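Local coordinates for A-type flavoprotein (Giardia intestinalis, PDB 2Q9U), which probably passes electrons from bound flavin mononucleotide to a non-haem diiron centre, where dioxygen is scavenged by reduction, at residues R28-Y33 / H85-H90; Q113-I118 / H152-T157; G21-M26 / S180-D185; D171-H176 / G240-E245. All coordinates share one frame; numbering follows the deposited sequence.

Contact 1: R28-Y33 / H85-H90; sequences RIFHGY and HAEGDH. With FEO (mu-oxo-diiron), chain G; FMN (flavin mononucleotide), chain F; NO3 (nitrate ion), chain C.
Phe30 pushes the far edge of its ring against the side chain of Asp89, its CZ 3.5 Å from Asp89 OD2, which lies at the ring's edge near its plane, with the carboxylate turned 54° from the ring. Asp89 belongs to the HxExDH metal-binding loop of the metallo-beta-lactamase fold, here in its diiron form: His85 NE2 and Glu87 OE1 bind one iron, Asp89 OD2 and His90 NE2 the other. The opposing segment is a beta hairpin, strands 29-30 and 33-34 joined by a type I' turn from Phe30 to Tyr33, and its tip covers the side of the iron site where a nitrate, probably from the crystallisation liquor, bridges the metals. Phe30 reaches inward because CG stands anti to the backbone N (chi1 176°), and His31 CD2 rests over the centre of its ring, 3.7 Å above the plane. Glu87 OE2, the oxygen not given to iron, is hydrogen-bonded to Tyr267 OH of the second subunit, whose flavin lies beside it: Glu87 OE2 is 3.5 Å from FMN C8M, consistent with a short path for electrons from flavin to iron. His31 NE2 donates to NO3 O1 over 2.8 Å at 156°, with the acceptor in its ring plane.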
# COMPACT_ATOMS: atom_id res chain seq x y z
N ARG A 28 -1.13 2.52 -11.64
CA ARG A 28 -0.28 3.03 -10.55
C ARG A 28 1.12 2.44 -10.53
O ARG A 28 2.05 3.06 -9.99
CB ARG A 28 -0.95 2.86 -9.16
CG ARG A 28 -2.17 3.78 -8.96
CD ARG A 28 -1.80 5.27 -8.87
NE ARG A 28 -3.01 6.09 -8.83
CZ ARG A 28 -3.65 6.58 -9.90
NH1 ARG A 28 -3.15 6.40 -11.13
NH2 ARG A 28 -4.78 7.27 -9.74
N ILE A 29 1.27 1.26 -11.11
CA ILE A 29 2.59 0.64 -11.27
C ILE A 29 2.68 0.21 -12.73
O ILE A 29 1.81 -0.51 -13.24
CB ILE A 29 2.82 -0.58 -10.32
CG1 ILE A 29 2.63 -0.20 -8.85
CG2 ILE A 29 4.25 -1.18 -10.55
CD1 ILE A 29 3.67 0.74 -8.31
N PHE A 30 3.71 0.69 -13.41
CA PHE A 30 3.84 0.44 -14.84
C PHE A 30 5.27 0.04 -15.12
O PHE A 30 6.18 0.88 -15.12
CB PHE A 30 3.44 1.69 -15.64
CG PHE A 30 3.64 1.55 -17.13
CD1 PHE A 30 3.26 0.38 -17.80
CD2 PHE A 30 4.23 2.57 -17.85
CE1 PHE A 30 3.46 0.24 -19.19
CE2 PHE A 30 4.42 2.46 -19.24
CZ PHE A 30 4.04 1.30 -19.91
N HIS A 31 5.46 -1.27 -15.34
CA HIS A 31 6.78 -1.88 -15.45
C HIS A 31 7.70 -1.46 -14.29
O HIS A 31 8.87 -1.17 -14.47
CB HIS A 31 7.40 -1.67 -16.86
CG HIS A 31 7.86 -0.27 -17.16
ND1 HIS A 31 8.87 0.36 -16.46
CD2 HIS A 31 7.49 0.59 -18.14
CE1 HIS A 31 9.08 1.56 -16.97
NE2 HIS A 31 8.25 1.73 -17.99
N GLY A 32 7.12 -1.40 -13.09
CA GLY A 32 7.84 -0.95 -11.91
C GLY A 32 7.96 0.56 -11.72
O GLY A 32 8.50 1.00 -10.70
N TYR A 33 7.47 1.35 -12.67
CA TYR A 33 7.42 2.82 -12.51
C TYR A 33 6.19 3.18 -11.65
O TYR A 33 5.07 2.76 -11.94
CB TYR A 33 7.34 3.51 -13.89
CG TYR A 33 7.40 5.04 -13.95
CD1 TYR A 33 6.38 5.84 -13.42
CD2 TYR A 33 8.44 5.68 -14.61
CE1 TYR A 33 6.43 7.25 -13.50
CE2 TYR A 33 8.50 7.07 -14.70
CZ TYR A 33 7.50 7.84 -14.15
OH TYR A 33 7.56 9.19 -14.27
N HIS A 85 7.28 2.18 -32.41
CA HIS A 85 7.87 1.50 -31.22
C HIS A 85 7.02 0.24 -30.95
O HIS A 85 5.81 0.27 -31.12
CB HIS A 85 7.81 2.51 -30.06
CG HIS A 85 8.42 2.07 -28.76
ND1 HIS A 85 9.58 1.33 -28.66
CD2 HIS A 85 8.07 2.39 -27.49
CE1 HIS A 85 9.87 1.14 -27.38
NE2 HIS A 85 8.98 1.79 -26.65
N ALA A 86 7.66 -0.87 -30.58
CA ALA A 86 6.94 -2.14 -30.48
C ALA A 86 6.52 -2.48 -29.04
O ALA A 86 5.86 -3.49 -28.81
CB ALA A 86 7.80 -3.27 -31.06
N GLU A 87 6.92 -1.64 -28.08
CA GLU A 87 6.57 -1.90 -26.68
C GLU A 87 5.04 -1.98 -26.50
O GLU A 87 4.28 -1.25 -27.17
CB GLU A 87 7.21 -0.87 -25.72
CG GLU A 87 7.23 -1.36 -24.25
CD GLU A 87 7.86 -0.36 -23.33
OE1 GLU A 87 8.69 0.44 -23.82
OE2 GLU A 87 7.51 -0.37 -22.13
N GLY A 88 4.61 -2.90 -25.62
CA GLY A 88 3.18 -3.19 -25.41
C GLY A 88 2.26 -2.01 -25.16
O GLY A 88 1.12 -2.00 -25.61
N ASP A 89 2.75 -1.00 -24.45
CA ASP A 89 1.92 0.16 -24.16
C ASP A 89 1.45 0.92 -25.41
O ASP A 89 0.42 1.57 -25.36
CB ASP A 89 2.54 1.10 -23.12
CG ASP A 89 3.94 1.57 -23.48
OD1 ASP A 89 4.72 0.81 -24.08
OD2 ASP A 89 4.29 2.72 -23.13
N HIS A 90 2.18 0.82 -26.51
CA HIS A 90 1.73 1.44 -27.77
C HIS A 90 1.39 0.44 -28.85
O HIS A 90 1.17 0.82 -29.99
CB HIS A 90 2.84 2.33 -28.32
CG HIS A 90 3.42 3.20 -27.26
ND1 HIS A 90 2.73 4.27 -26.75
CD2 HIS A 90 4.57 3.10 -26.55
CE1 HIS A 90 3.43 4.81 -25.77
NE2 HIS A 90 4.56 4.13 -25.63
FE1 FEO G . 5.71 4.07 -23.76
FE2 FEO G . 8.69 2.47 -24.47
O FEO G . 6.65 2.60 -24.40
N1 FMN F . 16.32 -5.44 -22.56
C2 FMN F . 17.67 -5.57 -22.57
O2 FMN F . 18.20 -6.52 -23.16
N3 FMN F . 18.46 -4.61 -21.95
C4 FMN F . 17.89 -3.54 -21.27
O4 FMN F . 18.64 -2.81 -20.63
C4A FMN F . 16.49 -3.42 -21.25
N5 FMN F . 15.85 -2.35 -20.62
C5A FMN F . 14.46 -2.27 -20.64
C6 FMN F . 13.81 -1.21 -20.01
C7 FMN F . 12.41 -1.12 -20.02
C7M FMN F . 11.77 0.15 -19.51
C8 FMN F . 11.64 -2.09 -20.67
C8M FMN F . 10.14 -2.09 -20.61
C9 FMN F . 12.29 -3.15 -21.30
C9A FMN F . 13.70 -3.25 -21.29
N10 FMN F . 14.34 -4.32 -21.92
C10 FMN F . 15.72 -4.38 -21.92
C1' FMN F . 13.57 -5.40 -22.63
C2' FMN F . 12.93 -6.39 -21.67
O2' FMN F . 13.90 -7.18 -20.97
C3' FMN F . 11.95 -7.20 -22.51
O3' FMN F . 10.83 -6.35 -22.77
C4' FMN F . 11.44 -8.47 -21.86
O4' FMN F . 10.75 -9.24 -22.83
C5' FMN F . 10.49 -8.18 -20.71
O5' FMN F . 10.23 -9.38 -20.01
P FMN F . 8.84 -9.54 -19.26
O1P FMN F . 9.01 -10.71 -18.31
O2P FMN F . 8.57 -8.26 -18.52
O3P FMN F . 7.70 -9.81 -20.23
N NO3 C . 7.70 3.59 -21.42
O1 NO3 C . 7.79 3.51 -20.04
O2 NO3 C . 6.66 4.30 -21.95
O3 NO3 C . 8.64 3.03 -22.26

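Contact 2: Q113-I118 / H152-T157; sequences QEHLKI and HWPDST. With FMN (flavin mononucleotide), chain F; FEO (mu-oxo-diiron), chain G.
His115 gives its ND1 hydrogen to Asp155 OD2 in a short, nearly straight bond of 2.6 Å and 169°. The oxygen lies in the plane of the imidazole, and the bond uses the anti lone pair of Asp155 OD2, the one pointing away from its sister oxygen. Ring and carboxylate stand almost perpendicular, at 87°. The aspartate reaches this position with CG set between its backbone N and carbonyl carbon (chi1 51°). Its other oxygen, OD1, accepts hydrogen bonds from His85 ND1 and the backbone N of Ala86, so both oxygens of a buried carboxylate are engaged. Such a hydrogen-bonded chain would be expected to steady the iron ligand His85 and to make its imidazole a stronger donor to the metal.

Apolar contact is slight by comparison: Pro154 CB meets the edge of the His115 ring at CE1, 4.0 Å away.

Within the metallo-beta-lactamase fold, helix 110-120 packs behind the loop between strands 142-147 and 157-161, a loop that carries the metal ligand His152. The loop folds into a type I turn from Trp153 to Ser156, and Trp153 N donates to Ser156 OG over 2.9 Å.

Cofactor contacts come from the start of this loop. His152, whose preceding peptide bond is cis, binds FE2 of the diiron centre through NE2 at 2.2 Å. Trp153 turns the edge of its indole to the flavin bound by the second subunit, with Trp153 NE1 3.4 Å from FMN C9. Phe382 of that subunit meets the rings of both His115 and Trp153.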
# COMPACT_ATOMS: atom_id res chain seq x y z
N GLN A 113 9.39 -3.86 -37.19
CA GLN A 113 8.65 -5.01 -37.73
C GLN A 113 9.06 -6.35 -37.09
O GLN A 113 8.20 -7.12 -36.68
CB GLN A 113 8.78 -5.09 -39.25
CG GLN A 113 8.06 -6.31 -39.88
CD GLN A 113 8.65 -6.69 -41.23
OE1 GLN A 113 9.86 -6.62 -41.42
NE2 GLN A 113 7.78 -7.05 -42.18
N GLU A 114 10.36 -6.59 -37.00
CA GLU A 114 10.88 -7.79 -36.32
C GLU A 114 10.35 -7.95 -34.89
O GLU A 114 9.93 -9.04 -34.49
CB GLU A 114 12.42 -7.75 -36.32
CG GLU A 114 12.97 -7.99 -37.74
CD GLU A 114 14.46 -7.75 -37.89
OE1 GLU A 114 15.09 -7.10 -37.02
OE2 GLU A 114 15.01 -8.22 -38.91
N HIS A 115 10.34 -6.84 -34.14
CA HIS A 115 9.88 -6.87 -32.75
C HIS A 115 8.35 -7.04 -32.67
O HIS A 115 7.87 -7.82 -31.84
CB HIS A 115 10.39 -5.65 -31.96
CG HIS A 115 11.87 -5.64 -31.73
ND1 HIS A 115 12.54 -4.54 -31.24
CD2 HIS A 115 12.82 -6.58 -31.95
CE1 HIS A 115 13.84 -4.80 -31.16
NE2 HIS A 115 14.03 -6.04 -31.59
N LEU A 116 7.60 -6.32 -33.51
CA LEU A 116 6.15 -6.48 -33.56
C LEU A 116 5.74 -7.93 -33.87
O LEU A 116 4.82 -8.49 -33.26
CB LEU A 116 5.52 -5.55 -34.63
CG LEU A 116 5.45 -4.06 -34.32
CD1 LEU A 116 5.07 -3.24 -35.60
CD2 LEU A 116 4.48 -3.77 -33.17
N LYS A 117 6.40 -8.53 -34.85
CA LYS A 117 6.08 -9.93 -35.18
C LYS A 117 6.40 -10.90 -34.03
O LYS A 117 5.61 -11.81 -33.76
CB LYS A 117 6.80 -10.36 -36.45
CG LYS A 117 6.27 -9.82 -37.74
CD LYS A 117 7.25 -10.24 -38.86
CE LYS A 117 6.83 -9.73 -40.21
NZ LYS A 117 7.75 -10.23 -41.30
N ILE A 118 7.52 -10.71 -33.35
CA ILE A 118 7.91 -11.62 -32.25
C ILE A 118 6.95 -11.49 -31.07
O ILE A 118 6.53 -12.49 -30.46
CB ILE A 118 9.35 -11.39 -31.77
CG1 ILE A 118 10.34 -11.85 -32.84
CG2 ILE A 118 9.63 -12.21 -30.50
CD1 ILE A 118 11.76 -11.45 -32.56
N HIS A 152 13.94 4.61 -26.37
CA HIS A 152 14.81 3.83 -25.49
C HIS A 152 14.98 2.35 -25.92
O HIS A 152 15.68 1.58 -25.24
CB HIS A 152 14.25 3.88 -24.05
CG HIS A 152 12.92 3.23 -23.92
ND1 HIS A 152 12.75 2.01 -23.30
CD2 HIS A 152 11.70 3.60 -24.38
CE1 HIS A 152 11.47 1.66 -23.36
NE2 HIS A 152 10.82 2.61 -24.02
N TRP A 153 14.31 1.93 -27.01
CA TRP A 153 14.48 0.55 -27.52
C TRP A 153 15.23 0.57 -28.87
O TRP A 153 15.26 1.63 -29.52
CB TRP A 153 13.11 -0.14 -27.67
CG TRP A 153 12.64 -0.85 -26.43
CD1 TRP A 153 13.10 -0.69 -25.14
CD2 TRP A 153 11.59 -1.83 -26.35
NE1 TRP A 153 12.42 -1.52 -24.28
CE2 TRP A 153 11.49 -2.23 -25.00
CE3 TRP A 153 10.75 -2.42 -27.30
CZ2 TRP A 153 10.56 -3.18 -24.57
CZ3 TRP A 153 9.82 -3.39 -26.87
CH2 TRP A 153 9.74 -3.75 -25.52
N PRO A 154 15.81 -0.58 -29.30
CA PRO A 154 16.41 -0.66 -30.65
C PRO A 154 15.45 -0.26 -31.77
O PRO A 154 15.89 0.31 -32.77
CB PRO A 154 16.82 -2.14 -30.77
CG PRO A 154 17.09 -2.55 -29.35
CD PRO A 154 15.97 -1.85 -28.57
N ASP A 155 14.15 -0.52 -31.59
CA ASP A 155 13.13 -0.19 -32.61
C ASP A 155 12.55 1.23 -32.56
O ASP A 155 11.69 1.58 -33.39
CB ASP A 155 11.94 -1.15 -32.48
CG ASP A 155 11.42 -1.23 -31.07
OD1 ASP A 155 10.76 -0.29 -30.60
OD2 ASP A 155 11.70 -2.24 -30.40
N SER A 156 12.95 2.03 -31.57
CA SER A 156 12.32 3.33 -31.32
C SER A 156 12.52 4.28 -32.52
O SER A 156 13.61 4.36 -33.09
CB SER A 156 12.84 3.98 -30.03
OG SER A 156 12.56 3.12 -28.93
N THR A 157 11.45 4.97 -32.89
CA THR A 157 11.42 5.80 -34.08
C THR A 157 10.61 7.05 -33.75
O THR A 157 9.72 6.97 -32.89
CB THR A 157 10.69 5.05 -35.26
OG1 THR A 157 11.11 3.67 -35.30
CG2 THR A 157 10.97 5.71 -36.61
N1 FMN F . 16.32 -5.44 -22.56
C2 FMN F . 17.67 -5.57 -22.57
O2 FMN F . 18.20 -6.52 -23.16
N3 FMN F . 18.46 -4.61 -21.95
C4 FMN F . 17.89 -3.54 -21.27
O4 FMN F . 18.64 -2.81 -20.63
C4A FMN F . 16.49 -3.42 -21.25
N5 FMN F . 15.85 -2.35 -20.62
C5A FMN F . 14.46 -2.27 -20.64
C6 FMN F . 13.81 -1.21 -20.01
C7 FMN F . 12.41 -1.12 -20.02
C7M FMN F . 11.77 0.15 -19.51
C8 FMN F . 11.64 -2.09 -20.67
C8M FMN F . 10.14 -2.09 -20.61
C9 FMN F . 12.29 -3.15 -21.30
C9A FMN F . 13.70 -3.25 -21.29
N10 FMN F . 14.34 -4.32 -21.92
C10 FMN F . 15.72 -4.38 -21.92
C1' FMN F . 13.57 -5.40 -22.63
C2' FMN F . 12.93 -6.39 -21.67
O2' FMN F . 13.90 -7.18 -20.97
C3' FMN F . 11.95 -7.20 -22.51
O3' FMN F . 10.83 -6.35 -22.77
C4' FMN F . 11.44 -8.47 -21.86
O4' FMN F . 10.75 -9.24 -22.83
C5' FMN F . 10.49 -8.18 -20.71
O5' FMN F . 10.23 -9.38 -20.01
P FMN F . 8.84 -9.54 -19.26
O1P FMN F . 9.01 -10.71 -18.31
O2P FMN F . 8.57 -8.26 -18.52
O3P FMN F . 7.70 -9.81 -20.23
FE1 FEO G . 5.71 4.07 -23.76
FE2 FEO G . 8.69 2.47 -24.47
O FEO G . 6.65 2.60 -24.40

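Contact 3: G21-M26 / S180-D185; sequences GIVDWM and SRRWAD
Val23 sends its CG2 methyl to the guanidinium of Arg182, coming within 3.5 Å of NH1 and 4.0 Å of NH2. Both branches of this valine are used: with CG1 anti to the backbone N (chi1 -179°), CG2 is turned to the arginine, while CG1 sits 3.5 Å above the centre of the Trp25 ring. The arginine chain folds back about its CB-CG bond (chi2 -63°), and Ser180 O lies over the centre of one guanidinium face, 3.4 Å from its plane. Its polar end is well supplied: NE donates to Gln11, NH1 to the carbonyl of Thr179, and the group makes a cation-pi contact with Trp19. Val23 lies near the end of strand 17-24 in the seven-stranded mixed sheet of the metallo-beta-lactamase alpha-beta-beta-alpha sandwich, and 180-185 belongs to the connection from strand 166-170, in the other sheet, to helix 189-204. Past the strand end, Trp25 swings its six-membered ring toward the loop, where Trp25 CH2 comes within 4.0 Å of Ser180 N. The same serine joins subunits: its OG accepts from the backbone N of Thr288 of the third subunit, and its carbonyl O from Arg282 NE of that chain.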
# COMPACT_ATOMS: atom_id res chain seq x y z
N GLY A 21 -6.23 8.34 -28.69
CA GLY A 21 -5.56 7.50 -27.70
C GLY A 21 -6.49 7.16 -26.56
O GLY A 21 -7.71 7.27 -26.68
N ILE A 22 -5.91 6.78 -25.44
CA ILE A 22 -6.72 6.54 -24.24
C ILE A 22 -6.01 7.12 -23.03
O ILE A 22 -4.78 7.19 -23.00
CB ILE A 22 -7.08 5.04 -24.01
CG1 ILE A 22 -5.87 4.19 -23.55
CG2 ILE A 22 -7.75 4.40 -25.28
CD1 ILE A 22 -5.69 4.12 -21.99
N VAL A 23 -6.80 7.53 -22.05
CA VAL A 23 -6.21 7.99 -20.78
C VAL A 23 -6.33 6.83 -19.82
O VAL A 23 -7.43 6.26 -19.64
CB VAL A 23 -6.92 9.24 -20.20
CG1 VAL A 23 -6.21 9.67 -18.88
CG2 VAL A 23 -6.85 10.44 -21.20
N ASP A 24 -5.19 6.44 -19.26
CA ASP A 24 -5.14 5.34 -18.29
C ASP A 24 -5.20 5.97 -16.89
O ASP A 24 -4.18 6.22 -16.22
CB ASP A 24 -3.88 4.47 -18.50
CG ASP A 24 -3.94 3.14 -17.75
OD1 ASP A 24 -4.76 3.00 -16.83
OD2 ASP A 24 -3.09 2.25 -18.04
N TRP A 25 -6.43 6.26 -16.46
CA TRP A 25 -6.69 6.91 -15.17
C TRP A 25 -6.18 6.08 -13.98
O TRP A 25 -5.69 6.63 -13.00
CB TRP A 25 -8.20 7.17 -15.03
CG TRP A 25 -8.72 8.21 -16.02
CD1 TRP A 25 -9.42 7.98 -17.19
CD2 TRP A 25 -8.54 9.63 -15.94
NE1 TRP A 25 -9.70 9.18 -17.81
CE2 TRP A 25 -9.19 10.21 -17.06
CE3 TRP A 25 -7.90 10.48 -15.01
CZ2 TRP A 25 -9.23 11.58 -17.27
CZ3 TRP A 25 -7.95 11.86 -15.22
CH2 TRP A 25 -8.59 12.39 -16.34
N MET A 26 -6.25 4.77 -14.08
CA MET A 26 -6.06 3.92 -12.91
C MET A 26 -4.67 3.33 -12.69
O MET A 26 -4.38 2.84 -11.57
CB MET A 26 -7.08 2.80 -12.95
CG MET A 26 -8.48 3.38 -12.90
SD MET A 26 -9.75 2.15 -12.77
CE MET A 26 -9.61 1.33 -14.30
N SER A 180 -7.50 15.16 -19.01
CA SER A 180 -8.37 15.34 -20.16
C SER A 180 -7.75 16.37 -21.10
O SER A 180 -8.18 16.49 -22.26
CB SER A 180 -9.79 15.76 -19.73
OG SER A 180 -9.77 17.04 -19.11
N ARG A 181 -6.73 17.09 -20.62
CA ARG A 181 -6.03 18.10 -21.43
C ARG A 181 -5.07 17.41 -22.39
O ARG A 181 -4.38 16.49 -22.01
CB ARG A 181 -5.21 19.04 -20.52
CG ARG A 181 -5.97 20.24 -19.92
CD ARG A 181 -6.95 19.88 -18.79
NE ARG A 181 -7.50 21.09 -18.16
CZ ARG A 181 -6.95 21.73 -17.12
NH1 ARG A 181 -5.83 21.28 -16.56
NH2 ARG A 181 -7.52 22.83 -16.64
N ARG A 182 -4.99 17.90 -23.62
CA ARG A 182 -4.05 17.33 -24.59
C ARG A 182 -2.76 18.10 -24.72
O ARG A 182 -1.79 17.58 -25.27
CB ARG A 182 -4.72 17.11 -25.96
CG ARG A 182 -5.99 16.24 -25.88
CD ARG A 182 -5.70 14.77 -25.38
NE ARG A 182 -6.99 14.21 -24.95
CZ ARG A 182 -7.25 13.63 -23.79
NH1 ARG A 182 -6.27 13.41 -22.89
NH2 ARG A 182 -8.51 13.23 -23.57
N TRP A 183 -2.73 19.35 -24.23
CA TRP A 183 -1.56 20.20 -24.41
C TRP A 183 -0.98 20.65 -23.08
O TRP A 183 -1.72 20.97 -22.15
CB TRP A 183 -1.91 21.45 -25.19
CG TRP A 183 -2.44 21.25 -26.57
CD1 TRP A 183 -3.74 21.35 -26.97
CD2 TRP A 183 -1.67 20.96 -27.74
NE1 TRP A 183 -3.83 21.15 -28.33
CE2 TRP A 183 -2.58 20.92 -28.83
CE3 TRP A 183 -0.30 20.72 -27.97
CZ2 TRP A 183 -2.16 20.63 -30.15
CZ3 TRP A 183 0.12 20.46 -29.29
CH2 TRP A 183 -0.82 20.42 -30.36
N ALA A 184 0.35 20.76 -23.04
CA ALA A 184 1.08 21.14 -21.82
C ALA A 184 0.63 22.52 -21.31
O ALA A 184 0.45 22.72 -20.10
CB ALA A 184 2.60 21.12 -22.09
N ASP A 185 0.43 23.44 -22.25
CA ASP A 185 0.09 24.83 -21.94
C ASP A 185 -1.31 24.99 -21.31
O ASP A 185 -1.59 25.98 -20.64
CB ASP A 185 0.25 25.70 -23.21
CG ASP A 185 -0.57 25.18 -24.38
OD1 ASP A 185 -1.75 25.55 -24.50
OD2 ASP A 185 -0.06 24.35 -25.17

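Contact 4: D171-H176 / G240-E245; sequences DGFGQH and GLAIAE. With FEO (mu-oxo-diiron), chain G.
Phe173 meets helix 236-250 with one edge of its ring, which is carried toward the helix by a CG anti to the carbonyl carbon (chi1 -64°). Phe173 CD2 lies 4.0 Å from Ala242 CB, which sits near the ring plane, and Phe173 CE2 lies 3.8 Å from Ile243 CG1, reached obliquely. The small alanine lets the ring come up to the helix itself, so that Ile243 N also lies at the edge in the ring plane.

Around this pair, Phe196 of helix 189-204 touches the Phe173 ring, and Ile226 of strand 225-228 packs on both Phe173 and Ile243. The contact thus wedges a loop residue between a strand and helices of the second half of the metallo-beta-lactamase sandwich.

The backbone behind the ring is a type II turn from Asp171 to Gly174, closed by Gly174 N donating to Asp171 O over 2.9 Å. Phe173 takes a left-handed conformation (phi 67°) at its third position. Gln175 NE2 folds back to donate to Phe173 O at 3.0 Å, in the carbonyl plane and on a lone pair, and Phe173 N donates to Tyr246 OH of helix 236-250.

At the head of the turn stands Asp171, the carboxylate that bridges the irons: OD1 binds FE1 and OD2 binds FE2, each at 2.0 Å. The chemistry divides accordingly, with dispersion and close fit at the helix and metal coordination only two residues away; the turn would therefore be expected to link the position of the bridging carboxylate to the core packing.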
# COMPACT_ATOMS: atom_id res chain seq x y z
N ASP A 171 7.48 7.76 -27.27
CA ASP A 171 7.89 7.88 -25.87
C ASP A 171 8.62 9.21 -25.65
O ASP A 171 8.54 9.83 -24.55
CB ASP A 171 8.83 6.74 -25.47
CG ASP A 171 8.09 5.45 -25.05
OD1 ASP A 171 6.89 5.47 -24.64
OD2 ASP A 171 8.75 4.41 -25.13
N GLY A 172 9.35 9.66 -26.67
CA GLY A 172 10.03 10.96 -26.57
C GLY A 172 9.09 12.07 -26.16
O GLY A 172 7.96 12.17 -26.66
N PHE A 173 9.57 12.92 -25.24
CA PHE A 173 8.81 14.08 -24.73
C PHE A 173 7.59 13.69 -23.92
O PHE A 173 6.75 14.53 -23.60
CB PHE A 173 8.42 15.07 -25.84
CG PHE A 173 9.61 15.71 -26.50
CD1 PHE A 173 10.24 15.08 -27.59
CD2 PHE A 173 10.11 16.92 -26.02
CE1 PHE A 173 11.38 15.67 -28.19
CE2 PHE A 173 11.24 17.52 -26.61
CZ PHE A 173 11.87 16.88 -27.69
N GLY A 174 7.51 12.40 -23.55
CA GLY A 174 6.37 11.89 -22.81
C GLY A 174 6.39 12.19 -21.33
O GLY A 174 7.46 12.50 -20.74
N GLN A 175 5.21 12.06 -20.70
CA GLN A 175 5.13 12.04 -19.24
C GLN A 175 3.97 11.11 -18.90
O GLN A 175 2.95 11.05 -19.60
CB GLN A 175 4.88 13.43 -18.61
CG GLN A 175 5.11 14.66 -19.52
CD GLN A 175 4.01 14.85 -20.56
OE1 GLN A 175 2.81 14.87 -20.23
NE2 GLN A 175 4.39 15.01 -21.81
N HIS A 176 4.14 10.37 -17.80
CA HIS A 176 3.07 9.52 -17.30
C HIS A 176 2.12 10.43 -16.53
O HIS A 176 2.28 10.72 -15.32
CB HIS A 176 3.62 8.37 -16.46
CG HIS A 176 4.36 7.35 -17.26
ND1 HIS A 176 3.83 6.73 -18.37
CD2 HIS A 176 5.60 6.82 -17.08
CE1 HIS A 176 4.71 5.88 -18.86
NE2 HIS A 176 5.79 5.90 -18.09
N GLY A 240 9.46 24.83 -26.20
CA GLY A 240 10.84 25.34 -26.03
C GLY A 240 11.49 24.87 -24.74
O GLY A 240 12.65 24.45 -24.72
N LEU A 241 10.73 24.91 -23.65
CA LEU A 241 11.18 24.43 -22.34
C LEU A 241 11.52 22.93 -22.33
O LEU A 241 12.52 22.49 -21.75
CB LEU A 241 10.08 24.70 -21.29
CG LEU A 241 9.74 26.17 -20.98
CD1 LEU A 241 8.71 26.25 -19.82
CD2 LEU A 241 11.01 26.97 -20.65
N ALA A 242 10.63 22.15 -22.95
CA ALA A 242 10.80 20.71 -22.99
C ALA A 242 12.10 20.37 -23.75
O ALA A 242 12.91 19.57 -23.28
CB ALA A 242 9.61 20.09 -23.66
N ILE A 243 12.24 20.96 -24.93
CA ILE A 243 13.44 20.78 -25.76
C ILE A 243 14.70 21.20 -25.00
O ILE A 243 15.69 20.45 -25.00
CB ILE A 243 13.33 21.54 -27.11
CG1 ILE A 243 12.26 20.89 -27.99
CG2 ILE A 243 14.68 21.49 -27.85
CD1 ILE A 243 11.81 21.74 -29.17
N ALA A 244 14.63 22.36 -24.34
CA ALA A 244 15.78 22.88 -23.56
C ALA A 244 16.23 21.94 -22.43
O ALA A 244 17.43 21.79 -22.19
CB ALA A 244 15.49 24.25 -23.01
N GLU A 245 15.27 21.31 -21.74
CA GLU A 245 15.60 20.34 -20.68
C GLU A 245 16.29 19.09 -21.25
O GLU A 245 17.32 18.65 -20.72
CB GLU A 245 14.34 19.95 -19.90
CG GLU A 245 14.59 18.91 -18.75
CD GLU A 245 15.45 19.44 -17.61
OE1 GLU A 245 15.51 20.67 -17.42
OE2 GLU A 245 16.07 18.63 -16.89
FE1 FEO G . 5.71 4.07 -23.76
FE2 FEO G . 8.69 2.47 -24.47
O FEO G . 6.65 2.60 -24.40

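After strand 12-14, strand 17-24 and then the hairpin follow. Contact 3 closes the widest loop, joining 21-26 to 180-185 across 153 intervening residues, and contacts 1 and 2 nest inside it. Contact 1 closes first, tying the hairpin to the ligand loop after strand 80-82; contact 2 then opens in series, joining helix 110-120 to the loop before strand 157-161. Contact 4 begins inside the loop of contact 3 and ends beyond it at helix 236-250, so the two cross. Contacts 1, 2 and 4 converge on the diiron centre through its shared ligands, whereas contact 3, away from the irons, joins the two halves of the sandwich.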